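PDB 6ZZB: SAG family member (Sag19) from Eimeria tenella, which is a surface antigen of unknown molecular function, apparently related by fold to the CAP proteins and probably displayed on the outside of the parasite. Local coordinates for residues Asp52-Ile57 and Lys189-Ala194. Sequence-based numbering, arbitrary orientation.
Sequences DCLAII and KKVSCA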
# COMPACT_ATOMS: atom_id res chain seq x y z
N ASP A 52 -4.37 13.21 -3.67
CA ASP A 52 -5.72 12.63 -3.79
C ASP A 52 -5.99 11.67 -2.64
O ASP A 52 -7.19 11.39 -2.40
CB ASP A 52 -5.89 11.92 -5.13
CG ASP A 52 -7.35 11.80 -5.50
OD1 ASP A 52 -8.05 12.83 -5.46
OD2 ASP A 52 -7.81 10.66 -5.74
N CYS A 53 -4.97 11.11 -2.02
CA CYS A 53 -5.11 10.00 -1.04
C CYS A 53 -4.82 10.46 0.39
O CYS A 53 -5.21 9.73 1.32
CB CYS A 53 -4.15 8.88 -1.41
SG CYS A 53 -4.48 8.09 -3.01
N LEU A 54 -4.09 11.56 0.63
CA LEU A 54 -3.55 11.84 1.98
C LEU A 54 -4.71 12.16 2.95
O LEU A 54 -4.59 11.76 4.10
CB LEU A 54 -2.52 12.96 1.88
CG LEU A 54 -1.55 13.14 3.04
CD1 LEU A 54 -0.89 11.85 3.44
CD2 LEU A 54 -0.50 14.18 2.66
N ALA A 55 -5.77 12.80 2.48
CA ALA A 55 -6.92 13.14 3.36
C ALA A 55 -7.53 11.87 3.94
O ALA A 55 -7.74 11.83 5.16
CB ALA A 55 -7.96 13.95 2.62
N ILE A 56 -7.84 10.89 3.09
CA ILE A 56 -8.49 9.64 3.61
C ILE A 56 -7.48 8.89 4.49
O ILE A 56 -7.88 8.38 5.55
CB ILE A 56 -9.08 8.77 2.49
CG1 ILE A 56 -9.84 7.57 3.07
CG2 ILE A 56 -8.06 8.28 1.48
CD1 ILE A 56 -10.90 7.93 4.07
N ILE A 57 -6.21 8.82 4.12
CA ILE A 57 -5.21 8.11 4.96
C ILE A 57 -5.18 8.76 6.34
O ILE A 57 -5.21 8.06 7.36
CB ILE A 57 -3.83 8.09 4.28
CG1 ILE A 57 -3.88 7.22 3.01
CG2 ILE A 57 -2.78 7.62 5.25
CD1 ILE A 57 -2.67 7.32 2.12
N LYS A 189 5.56 7.69 8.65
CA LYS A 189 5.62 9.16 8.85
C LYS A 189 5.29 9.94 7.55
O LYS A 189 4.75 11.06 7.57
CB LYS A 189 7.01 9.54 9.34
CG LYS A 189 7.47 8.84 10.62
CD LYS A 189 8.98 8.71 10.72
CE LYS A 189 9.44 7.62 11.67
NZ LYS A 189 9.40 6.28 11.03
N LYS A 190 5.60 9.33 6.40
CA LYS A 190 5.36 9.97 5.09
C LYS A 190 4.84 8.92 4.12
O LYS A 190 5.10 7.72 4.37
CB LYS A 190 6.66 10.57 4.53
CG LYS A 190 7.42 11.45 5.51
CD LYS A 190 8.56 12.17 4.85
CE LYS A 190 9.43 12.89 5.86
NZ LYS A 190 10.29 13.86 5.17
N VAL A 191 4.19 9.38 3.08
CA VAL A 191 3.63 8.46 2.05
C VAL A 191 3.70 9.10 0.68
O VAL A 191 3.53 10.31 0.54
CB VAL A 191 2.21 8.03 2.45
CG1 VAL A 191 1.23 9.19 2.46
CG2 VAL A 191 1.68 6.90 1.56
N SER A 192 3.98 8.28 -0.33
CA SER A 192 3.89 8.66 -1.74
C SER A 192 2.99 7.66 -2.46
O SER A 192 3.32 6.47 -2.42
CB SER A 192 5.25 8.70 -2.36
OG SER A 192 5.14 9.05 -3.74
N CYS A 193 1.93 8.13 -3.08
CA CYS A 193 0.97 7.25 -3.78
C CYS A 193 1.00 7.54 -5.27
O CYS A 193 1.20 8.68 -5.69
CB CYS A 193 -0.44 7.50 -3.29
SG CYS A 193 -0.73 7.10 -1.54
N ALA A 194 0.78 6.51 -6.07
CA ALA A 194 0.67 6.66 -7.52
C ALA A 194 -0.21 5.56 -8.06
O ALA A 194 -0.32 4.48 -7.43
CB ALA A 194 2.03 6.62 -8.17
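C53, L54 and I57 of helix 50-61 lie on V191 and C193 of strand 190-196, a helix packed on the central sheet of what is consistent with a CAP-like alpha-beta-alpha domain. The axes of helix segment 52-57 and strand segment 190-194 come within 9.0 Å, their N-to-C directions 131° apart, and no hydrogen bond links the two segments. Apolar contacts do the work. The side chains of L54 and V191 run past one another, pointing opposite ways, CD1 of L54 reaching CG1 of V191 at 3.5 Å. With CG anti to the backbone N (chi1 -162°), the leucine brings its methyl end in toward the strand. I57 extends CD1 between two strand residues, 4.3 Å from V191 CG1 and 4.1 Å from C193 SG; L54 and I57 both also touch L72, in a loop. The remaining contacts involve the cysteines. C53 and C193 are not bonded to each other: C53 pairs with C138 at the start of helix 138-155, C193 with C208 on the adjacent strand, so one disulfide ties helix to helix and the other strand to strand. The two bridges pack together here, C53 CB lying 3.9 Å from C193 SG and the sulfurs SG of C53 and SG of C193 standing 4.1 Å apart.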